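DegT/DnrJ/EryC1/StrS aminotransferase (Brucella abortus 2308, PDB 4QGR) binds pyridoxal 5'-phosphate and probably uses it to catalyse the transfer of amino groups. Local coordinates at residues I141-L146 against A151-I156; V107-D112 against V120-A125; T95-A100 against T331-Y336; M75-G80 against G164-E169. All blocks are in the same frame, centred on the assembly; numbering follows the deposited sequence.

Contact 1. Residues I141-L146 against A151-I156; sequences IIPVDL and ASYNRI
Asp145 and Tyr153 meet at about a right angle where the loop after strand 137-141 passes the start of helix 153-163, within a beta-alpha-beta crossover of the large sheet of a fold-type I pyridoxal phosphate enzyme. The carboxylate and ring planes stand 84° apart. OD1 of Asp145 lies at the edge of the ring, near its plane, and accepts a hydrogen bond from Tyr153 OH at 2.7 Å. With CG of Tyr153 beside its backbone N (chi1 -71°), the ring leaves the first turn of the helix and carries its hydroxyl to the loop. The other oxygen, Asp145 OD2, is bonded to Ser174, so both ends of this buried carboxylate are held and its rotation is probably restricted.

Pro143 forms the apolar half of the contact. Its CG sits 3.8 Å from Tyr153 CE1, with the proline ring lying obliquely to the tyrosine, and also 3.8 Å from Ile156 CD1, where the two side chains run past each other in opposite directions. Ala151 CB packs against Pro143 CB at 4.1 Å, and Ile141 CG2 reaches Ile156 CG2 at 4.2 Å. Beyond the pair, Ile156 also leans on Val120 and Leu123 of helix 120-133. Val144, whose side chain leaves the loop away from helix 153-163, touches the bound pyridoxal phosphate. Asp145 OD1 takes a second, nearly straight bond from Ala151 N (3.1 Å, 170° at the hydrogen), which arrives from the face of the carboxylate opposite to that used by Tyr153 OH.

Contact 2. Residues V107-D112 against V120-A125; sequences VFVDVD and VEQLEA
Gln122 lays its extended side chain along Val109, the two running past each other in opposite directions, with Val109 CG1 4.0 Å from Gln122 CB and 3.7 Å from Gln122 OE1. CG of the glutamine is anti to its own N (chi1 -158°), which sends the amide away from helix 120-133 toward the end of strand 105-109. There OE1 accepts from the backbone N of Asp110 at 2.7 Å; the donor lies nearly in line with the C=O bond (163° at the oxygen). Asp110 CB is brought within 3.1 Å of the same oxygen.

The far end of the amide is used too: Gln122 NE2 donates to the carbonyls of Pro340 and Gly342, so a single side chain ties the helix to the strand end and to the loop following strand 337-338. Asp110 turns its carboxylate to that region as well, bonding through OD1 to Ser346 and through OD2 to Val345 N.

Below the amide, Val109 CG1 presses on the helix backbone, 3.6 Å from Leu123 N, and meets Leu123 CB at 4.3 Å. Leu123 itself continues inward to Phe86 of strand 83-88. Strand, loop and helix here form the first half of a beta-alpha-beta crossover to strand 137-141, with strand 83-88 lying between the two, in the large-domain sheet characteristic of fold-type I aminotransferases.

Contact 3. Residues T95-A100 against T331-Y336; sequences TAEVVA and TAYKHY
Tyr333 and Tyr336 begin and end a type I beta turn, closed by a bond from Tyr336 N to Tyr333 O (3.2 Å), and direct their side chains at helix 94-101, Tyr333 toward Glu97 and Tyr336 toward Ala100, about one turn further on. Ala100 CB is the point of closest approach, 3.4 Å from Tyr336 OH and 4.1 Å from Tyr336 CZ; the methyl meets the phenol end of the ring obliquely.

Glu97 and Tyr333 also cross at a slant, the carboxylate and ring planes turned 65° from each other. Glu97 CG is anti to the backbone N (chi1 177°), and the chain runs on extended, so the carboxylate stands well clear of the helix backbone at the level of the tyrosine hydroxyl. Glu97 OE2 and Tyr333 OH remain 4.2 Å apart, and a water bridges them, 2.6 Å from Glu97 OE2 and 2.5 Å from Tyr333 OH. Behind the hydroxyl, the Tyr333 ring has the methyl of its neighbour Ala332 over the centre of one face, 3.7 Å above the plane.

The second subunit supplies further hydrogen bonds: its His227 to Glu97 OE1, its Gly240 N to Glu97 OE2, and its Asn236 to Tyr333 OH. The contact is thus part of the dimer interface. Within its own chain, Ala96 and Tyr333 both pack on Phe108 of strand 105-109, Tyr336 rests on Pro106, and the turn leads directly into edge strand 337-338, while Val98 and Val99 on helix 94-101 meet helix 68-76.

Contact 4. Residues M75-G80 against G164-E169; sequences MTRGIG and GLFIIE
Arg77 lies over Phe166, and its aliphatic part makes the CH-pi interaction of this contact: CG sits 3.5 Å from the ring centroid and only 6° off the ring normal, squarely over the face. CD follows toward one side of the ring, 3.7 Å from Phe166 CD1. The arginine chain is bent at both chi2 and chi3, which folds it back along the phenylalanine. On the other side of the contact, with CG anti to the backbone N (chi1 -170°), the Phe166 ring turns one face to the arginine.

The guanidinium is tilted 25° from the ring and shifted toward the CB side, with Arg77 CZ 3.4 Å from Phe166 CD1. One face of the cation therefore covers the rim of the ring, while Arg77 NH2 extends past it to Phe166 CB at 3.7 Å.

These residues join the end of helix 68-76 to the beginning of strand 166-170 in the large sheet of the aminotransferase fold. Just after Arg77 the helix stops in a Schellman motif at Gly78, whose positive phi accompanies the 3.0 Å bond from Gly78 N to Met75 O. Beside the stacked pair, the Phe166 ring also meets that of His189, their planes inclined to one another.

Polar contact across the segments is slight. Gly164 O lies at the edge of the guanidinium, near its plane, but Arg77 NH2 stays 3.9 Å from it.

Contacts 1, 2 and 4 all reach the large sheet, and contact 3 lies beside it. Contacts 1 and 2, with centres 10 Å apart, are joined by a salt bridge from Arg155 NH2 to Glu121 OE2 (2.6 Å) and by Ile156 packing on Val120. Contact 4 meets contact 1 between strands, where Ile141 N probably bonds to Phe166 O at 2.8 Å. Phe108 of contact 2 touches Ala96 and Tyr333 of contact 3. The cofactor side belongs to contacts 1 and 3: Val144 and Thr95 both touch pyridoxal phosphate and pack together, Val144 CG2 lying 3.6 Å from Thr95 CG2. Contacts 2 and 4 lie away from the annotated sites.

Contact 1. Residues I141-L146 against A151-I156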
# COMPACT_ATOMS: atom_id res chain seq x y z
N ILE A 141 20.79 3.75 8.99
CA ILE A 141 21.43 3.84 7.66
C ILE A 141 20.63 2.97 6.74
O ILE A 141 20.25 1.84 7.11
CB ILE A 141 22.89 3.32 7.66
CG1 ILE A 141 23.63 3.93 8.84
CG2 ILE A 141 23.55 3.61 6.31
CD1 ILE A 141 24.91 3.23 9.25
N ILE A 142 20.33 3.49 5.54
CA ILE A 142 19.67 2.70 4.49
C ILE A 142 20.55 2.64 3.25
O ILE A 142 20.35 3.39 2.29
CB ILE A 142 18.24 3.18 4.12
CG1 ILE A 142 17.40 3.45 5.36
CG2 ILE A 142 17.56 2.16 3.19
CD1 ILE A 142 15.97 3.93 5.10
N PRO A 143 21.51 1.71 3.28
CA PRO A 143 22.25 1.47 2.06
C PRO A 143 21.34 0.86 1.00
O PRO A 143 20.38 0.13 1.33
CB PRO A 143 23.34 0.48 2.47
CG PRO A 143 23.29 0.41 3.96
CD PRO A 143 21.85 0.73 4.31
N VAL A 144 21.65 1.14 -0.27
CA VAL A 144 20.91 0.57 -1.41
C VAL A 144 21.82 -0.34 -2.20
O VAL A 144 22.99 -0.01 -2.43
CB VAL A 144 20.37 1.68 -2.32
CG1 VAL A 144 19.64 1.09 -3.50
CG2 VAL A 144 19.46 2.62 -1.52
N ASP A 145 21.29 -1.49 -2.60
CA ASP A 145 22.02 -2.35 -3.48
C ASP A 145 21.69 -1.91 -4.90
O ASP A 145 20.84 -2.49 -5.54
CB ASP A 145 21.61 -3.79 -3.29
CG ASP A 145 21.81 -4.28 -1.88
OD1 ASP A 145 22.79 -3.84 -1.21
OD2 ASP A 145 20.99 -5.12 -1.42
N LEU A 146 22.32 -0.85 -5.40
CA LEU A 146 21.81 -0.21 -6.61
C LEU A 146 22.05 -1.09 -7.82
O LEU A 146 23.11 -1.62 -7.99
CB LEU A 146 22.41 1.20 -6.83
CG LEU A 146 21.60 2.11 -7.76
CD1 LEU A 146 20.23 2.42 -7.18
CD2 LEU A 146 22.31 3.42 -8.06
N ALA A 151 25.80 -3.51 -1.68
CA ALA A 151 26.57 -2.44 -1.04
C ALA A 151 27.65 -3.03 -0.11
O ALA A 151 27.72 -4.25 0.13
CB ALA A 151 25.64 -1.51 -0.27
N SER A 152 28.47 -2.15 0.46
CA SER A 152 29.64 -2.61 1.21
C SER A 152 29.32 -2.85 2.66
O SER A 152 29.69 -2.04 3.50
CB SER A 152 30.78 -1.62 1.08
OG SER A 152 31.25 -1.68 -0.26
N TYR A 153 28.60 -3.93 2.95
CA TYR A 153 27.98 -4.09 4.27
C TYR A 153 28.97 -4.27 5.43
O TYR A 153 28.64 -3.87 6.55
CB TYR A 153 26.91 -5.22 4.27
CG TYR A 153 25.72 -4.73 3.48
CD1 TYR A 153 24.85 -3.80 4.04
CD2 TYR A 153 25.51 -5.14 2.18
CE1 TYR A 153 23.77 -3.28 3.33
CE2 TYR A 153 24.43 -4.62 1.45
CZ TYR A 153 23.59 -3.68 2.03
OH TYR A 153 22.53 -3.08 1.34
N ASN A 154 30.14 -4.83 5.17
CA ASN A 154 31.09 -5.00 6.31
C ASN A 154 31.56 -3.67 6.82
O ASN A 154 31.49 -3.41 8.02
CB ASN A 154 32.26 -5.88 5.96
CG ASN A 154 31.81 -7.24 5.49
OD1 ASN A 154 30.74 -7.74 5.87
ND2 ASN A 154 32.58 -7.81 4.60
N ARG A 155 32.00 -2.79 5.92
CA ARG A 155 32.45 -1.48 6.36
C ARG A 155 31.29 -0.60 6.90
O ARG A 155 31.47 0.18 7.86
CB ARG A 155 33.21 -0.79 5.25
CG ARG A 155 34.45 -1.61 4.86
CD ARG A 155 35.21 -1.00 3.72
NE ARG A 155 35.87 0.20 4.20
CZ ARG A 155 36.17 1.25 3.44
NH1 ARG A 155 35.89 1.25 2.14
NH2 ARG A 155 36.76 2.30 4.00
N ILE A 156 30.12 -0.70 6.27
CA ILE A 156 28.95 0.03 6.76
C ILE A 156 28.54 -0.43 8.16
O ILE A 156 28.25 0.39 9.04
CB ILE A 156 27.77 -0.09 5.76
CG1 ILE A 156 28.11 0.62 4.47
CG2 ILE A 156 26.50 0.56 6.31
CD1 ILE A 156 27.08 0.41 3.41

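Contact 2. Residues V107-D112 against V120-A125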
# COMPACT_ATOMS: atom_id res chain seq x y z
N VAL A 107 19.69 12.24 5.67
CA VAL A 107 20.96 12.93 5.47
C VAL A 107 21.61 12.23 4.29
O VAL A 107 21.84 11.01 4.33
CB VAL A 107 21.89 12.87 6.71
CG1 VAL A 107 23.19 13.58 6.40
CG2 VAL A 107 21.19 13.40 7.95
N PHE A 108 21.88 12.98 3.22
CA PHE A 108 22.35 12.40 1.96
C PHE A 108 23.85 12.15 1.83
O PHE A 108 24.65 13.00 2.15
CB PHE A 108 21.90 13.24 0.77
CG PHE A 108 20.41 13.23 0.53
CD1 PHE A 108 19.78 12.09 0.08
CD2 PHE A 108 19.68 14.40 0.66
CE1 PHE A 108 18.41 12.08 -0.16
CE2 PHE A 108 18.32 14.41 0.40
CZ PHE A 108 17.69 13.23 -0.02
N VAL A 109 24.22 10.95 1.42
CA VAL A 109 25.60 10.54 1.29
C VAL A 109 25.87 10.25 -0.18
O VAL A 109 25.00 9.74 -0.87
CB VAL A 109 25.86 9.29 2.16
CG1 VAL A 109 27.36 8.90 2.08
CG2 VAL A 109 25.41 9.57 3.57
N ASP A 110 27.06 10.54 -0.67
CA ASP A 110 27.37 10.31 -2.07
C ASP A 110 27.56 8.82 -2.30
O ASP A 110 27.63 8.01 -1.35
CB ASP A 110 28.66 11.03 -2.48
CG ASP A 110 28.67 11.50 -3.93
OD1 ASP A 110 27.73 11.21 -4.69
OD2 ASP A 110 29.63 12.22 -4.28
N VAL A 111 27.68 8.46 -3.59
CA VAL A 111 27.98 7.11 -3.97
C VAL A 111 29.36 7.02 -4.59
O VAL A 111 29.94 8.01 -5.09
CB VAL A 111 26.92 6.52 -4.94
CG1 VAL A 111 25.59 6.46 -4.25
CG2 VAL A 111 26.76 7.40 -6.19
N ASP A 112 29.89 5.82 -4.53
CA ASP A 112 31.14 5.46 -5.16
C ASP A 112 30.99 5.58 -6.69
O ASP A 112 29.95 5.19 -7.22
CB ASP A 112 31.47 4.01 -4.81
CG ASP A 112 32.77 3.54 -5.41
OD1 ASP A 112 33.81 3.84 -4.75
OD2 ASP A 112 32.80 2.90 -6.49
N VAL A 120 31.39 4.79 1.89
CA VAL A 120 31.51 4.47 3.30
C VAL A 120 32.24 5.54 4.11
O VAL A 120 31.85 5.84 5.26
CB VAL A 120 32.19 3.11 3.42
CG1 VAL A 120 32.66 2.87 4.85
CG2 VAL A 120 31.21 2.06 2.89
N GLU A 121 33.31 6.08 3.55
CA GLU A 121 34.08 7.09 4.27
C GLU A 121 33.23 8.31 4.52
O GLU A 121 33.28 8.93 5.61
CB GLU A 121 35.33 7.52 3.50
CG GLU A 121 36.45 6.50 3.51
CD GLU A 121 36.31 5.38 2.49
OE1 GLU A 121 35.40 5.42 1.61
OE2 GLU A 121 37.13 4.43 2.60
N GLN A 122 32.45 8.69 3.51
CA GLN A 122 31.60 9.86 3.64
C GLN A 122 30.42 9.61 4.57
O GLN A 122 30.02 10.51 5.27
CB GLN A 122 31.13 10.36 2.28
CG GLN A 122 30.71 11.83 2.38
CD GLN A 122 29.98 12.36 1.18
OE1 GLN A 122 29.23 11.63 0.50
NE2 GLN A 122 30.12 13.65 0.95
N LEU A 123 29.88 8.39 4.60
CA LEU A 123 28.90 8.01 5.60
C LEU A 123 29.43 8.31 7.02
O LEU A 123 28.74 8.92 7.86
CB LEU A 123 28.59 6.53 5.50
CG LEU A 123 27.77 5.87 6.59
CD1 LEU A 123 26.40 6.51 6.70
CD2 LEU A 123 27.64 4.34 6.45
N GLU A 124 30.63 7.84 7.29
CA GLU A 124 31.26 8.06 8.58
C GLU A 124 31.35 9.56 8.92
O GLU A 124 31.04 10.00 10.04
CB GLU A 124 32.65 7.36 8.61
CG GLU A 124 33.28 7.32 10.00
CD GLU A 124 34.40 6.29 10.11
OE1 GLU A 124 35.39 6.38 9.35
OE2 GLU A 124 34.28 5.36 10.93
N ALA A 125 31.80 10.34 7.95
CA ALA A 125 31.90 11.81 8.11
C ALA A 125 30.55 12.48 8.34
O ALA A 125 30.46 13.43 9.14
CB ALA A 125 32.57 12.41 6.93

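Contact 3. Residues T95-A100 against T331-Y336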
# COMPACT_ATOMS: atom_id res chain seq x y z
N THR A 95 13.72 5.53 -0.90
CA THR A 95 14.78 5.35 0.11
C THR A 95 14.82 6.56 1.10
O THR A 95 14.96 6.39 2.31
CB THR A 95 16.15 5.14 -0.58
OG1 THR A 95 16.02 4.14 -1.64
CG2 THR A 95 17.25 4.72 0.42
N ALA A 96 14.73 7.79 0.58
CA ALA A 96 14.67 9.00 1.40
C ALA A 96 13.28 9.38 1.84
O ALA A 96 13.10 9.87 2.94
CB ALA A 96 15.29 10.17 0.67
N GLU A 97 12.29 9.16 0.99
CA GLU A 97 10.96 9.61 1.25
C GLU A 97 10.36 9.03 2.52
O GLU A 97 9.71 9.77 3.27
CB GLU A 97 10.08 9.27 0.06
CG GLU A 97 8.61 9.64 0.23
CD GLU A 97 7.81 9.12 -0.97
OE1 GLU A 97 7.75 7.89 -1.14
OE2 GLU A 97 7.33 9.97 -1.78
N VAL A 98 10.60 7.74 2.77
CA VAL A 98 10.03 7.09 3.95
C VAL A 98 10.56 7.70 5.25
O VAL A 98 9.83 7.77 6.25
CB VAL A 98 10.20 5.56 3.98
CG1 VAL A 98 9.50 4.93 2.78
CG2 VAL A 98 11.67 5.14 4.06
N VAL A 99 11.79 8.21 5.20
CA VAL A 99 12.42 8.84 6.34
C VAL A 99 11.66 10.13 6.72
O VAL A 99 11.27 10.32 7.86
CB VAL A 99 13.91 9.10 6.07
CG1 VAL A 99 14.56 9.89 7.21
CG2 VAL A 99 14.66 7.83 5.80
N ALA A 100 11.40 11.00 5.72
CA ALA A 100 10.54 12.17 5.89
C ALA A 100 9.12 11.86 6.31
O ALA A 100 8.53 12.55 7.17
CB ALA A 100 10.56 12.99 4.61
N THR A 331 12.98 18.87 -5.59
CA THR A 331 12.27 19.85 -4.78
C THR A 331 11.90 19.36 -3.41
O THR A 331 12.05 20.09 -2.42
CB THR A 331 11.01 20.39 -5.55
OG1 THR A 331 11.42 20.98 -6.79
CG2 THR A 331 10.22 21.40 -4.75
N ALA A 332 11.36 18.16 -3.34
CA ALA A 332 10.87 17.68 -2.04
C ALA A 332 11.98 17.47 -1.02
O ALA A 332 11.69 17.45 0.16
CB ALA A 332 10.14 16.38 -2.20
N TYR A 333 13.22 17.24 -1.46
CA TYR A 333 14.30 16.83 -0.51
C TYR A 333 15.51 17.75 -0.46
O TYR A 333 16.44 17.47 0.29
CB TYR A 333 14.80 15.37 -0.84
CG TYR A 333 13.70 14.46 -1.36
CD1 TYR A 333 12.74 13.87 -0.53
CD2 TYR A 333 13.61 14.19 -2.70
CE1 TYR A 333 11.70 13.07 -1.08
CE2 TYR A 333 12.60 13.41 -3.24
CZ TYR A 333 11.64 12.86 -2.45
OH TYR A 333 10.65 12.12 -3.12
N LYS A 334 15.50 18.81 -1.24
CA LYS A 334 16.69 19.59 -1.45
C LYS A 334 17.05 20.46 -0.25
O LYS A 334 18.15 21.02 -0.21
CB LYS A 334 16.57 20.46 -2.72
CG LYS A 334 15.58 21.58 -2.64
CD LYS A 334 15.49 22.26 -4.00
CE LYS A 334 14.56 23.46 -3.99
NZ LYS A 334 14.72 24.16 -5.30
N HIS A 335 16.14 20.61 0.71
CA HIS A 335 16.47 21.32 1.94
C HIS A 335 17.04 20.46 3.07
O HIS A 335 17.49 20.99 4.08
CB HIS A 335 15.26 22.17 2.35
CG HIS A 335 14.96 23.25 1.34
ND1 HIS A 335 15.88 24.24 1.01
CD2 HIS A 335 13.91 23.44 0.50
CE1 HIS A 335 15.38 25.01 0.05
NE2 HIS A 335 14.20 24.53 -0.29
N TYR A 336 17.08 19.15 2.88
CA TYR A 336 17.68 18.25 3.88
C TYR A 336 19.21 18.33 3.80
O TYR A 336 19.77 18.80 2.80
CB TYR A 336 17.18 16.80 3.72
CG TYR A 336 15.73 16.63 4.11
CD1 TYR A 336 15.31 16.89 5.40
CD2 TYR A 336 14.79 16.15 3.19
CE1 TYR A 336 13.97 16.73 5.75
CE2 TYR A 336 13.47 15.96 3.55
CZ TYR A 336 13.07 16.24 4.84
OH TYR A 336 11.75 16.08 5.23
O HOH W 1 8.47 12.34 -1.94

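Contact 4. Residues M75-G80 against G164-E169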
# COMPACT_ATOMS: atom_id res chain seq x y z
N MET A 75 9.36 2.49 11.59
CA MET A 75 8.30 2.60 12.56
C MET A 75 8.52 1.70 13.77
O MET A 75 8.32 2.12 14.94
CB MET A 75 6.92 2.33 11.96
CG MET A 75 6.50 3.30 10.88
SD MET A 75 5.02 2.81 10.04
CE MET A 75 3.78 2.91 11.31
N THR A 76 8.93 0.48 13.53
CA THR A 76 9.15 -0.46 14.65
C THR A 76 10.25 0.02 15.57
O THR A 76 10.20 -0.28 16.76
CB THR A 76 9.50 -1.89 14.21
OG1 THR A 76 10.77 -1.90 13.56
CG2 THR A 76 8.47 -2.44 13.32
N ARG A 77 11.25 0.72 15.02
CA ARG A 77 12.36 1.24 15.82
C ARG A 77 12.05 2.56 16.46
O ARG A 77 12.92 3.12 17.13
CB ARG A 77 13.63 1.38 14.97
CG ARG A 77 14.27 0.04 14.69
CD ARG A 77 15.07 -0.48 15.89
NE ARG A 77 16.35 0.22 16.08
CZ ARG A 77 17.48 -0.39 16.48
NH1 ARG A 77 17.49 -1.70 16.71
NH2 ARG A 77 18.61 0.29 16.67
N GLY A 78 10.85 3.09 16.29
CA GLY A 78 10.50 4.39 16.87
C GLY A 78 11.24 5.57 16.25
O GLY A 78 11.47 6.57 16.91
N ILE A 79 11.64 5.46 14.99
CA ILE A 79 12.40 6.52 14.34
C ILE A 79 11.48 7.56 13.77
O ILE A 79 10.49 7.24 13.10
CB ILE A 79 13.33 5.94 13.24
CG1 ILE A 79 14.40 5.10 13.90
CG2 ILE A 79 13.95 7.06 12.39
CD1 ILE A 79 15.21 4.26 12.95
N GLY A 80 11.76 8.83 14.03
CA GLY A 80 10.79 9.86 13.77
C GLY A 80 11.36 11.24 14.05
O GLY A 80 12.52 11.47 13.82
N GLY A 164 25.80 2.50 17.26
CA GLY A 164 24.57 1.79 17.64
C GLY A 164 23.44 1.79 16.57
O GLY A 164 22.29 1.48 16.87
N LEU A 165 23.78 2.07 15.32
CA LEU A 165 22.75 2.44 14.34
C LEU A 165 22.07 1.20 13.75
O LEU A 165 22.70 0.16 13.57
CB LEU A 165 23.35 3.27 13.21
CG LEU A 165 24.11 4.54 13.66
CD1 LEU A 165 24.72 5.33 12.51
CD2 LEU A 165 23.19 5.42 14.50
N PHE A 166 20.83 1.39 13.35
CA PHE A 166 20.01 0.37 12.70
C PHE A 166 20.24 0.40 11.19
O PHE A 166 20.23 1.47 10.58
CB PHE A 166 18.55 0.73 13.01
CG PHE A 166 17.54 -0.31 12.64
CD1 PHE A 166 17.48 -1.55 13.29
CD2 PHE A 166 16.53 0.00 11.74
CE1 PHE A 166 16.50 -2.46 12.94
CE2 PHE A 166 15.54 -0.89 11.42
CZ PHE A 166 15.52 -2.13 12.03
N ILE A 167 20.45 -0.76 10.59
CA ILE A 167 20.70 -0.84 9.16
C ILE A 167 19.58 -1.55 8.48
O ILE A 167 19.27 -2.71 8.79
CB ILE A 167 22.02 -1.57 8.81
CG1 ILE A 167 23.20 -0.80 9.40
CG2 ILE A 167 22.18 -1.70 7.33
CD1 ILE A 167 24.48 -1.57 9.32
N ILE A 168 18.98 -0.84 7.52
CA ILE A 168 17.94 -1.40 6.66
C ILE A 168 18.56 -1.56 5.27
O ILE A 168 18.96 -0.55 4.63
CB ILE A 168 16.72 -0.49 6.53
CG1 ILE A 168 16.08 -0.23 7.89
CG2 ILE A 168 15.74 -1.11 5.53
CD1 ILE A 168 15.11 0.95 7.90
N GLU A 169 18.65 -2.79 4.79
CA GLU A 169 19.19 -3.02 3.44
C GLU A 169 18.06 -2.75 2.44
O GLU A 169 17.06 -3.43 2.50
CB GLU A 169 19.66 -4.46 3.28
CG GLU A 169 19.98 -4.83 1.82
CD GLU A 169 20.42 -6.26 1.60
OE1 GLU A 169 20.17 -7.06 2.52
OE2 GLU A 169 21.02 -6.56 0.51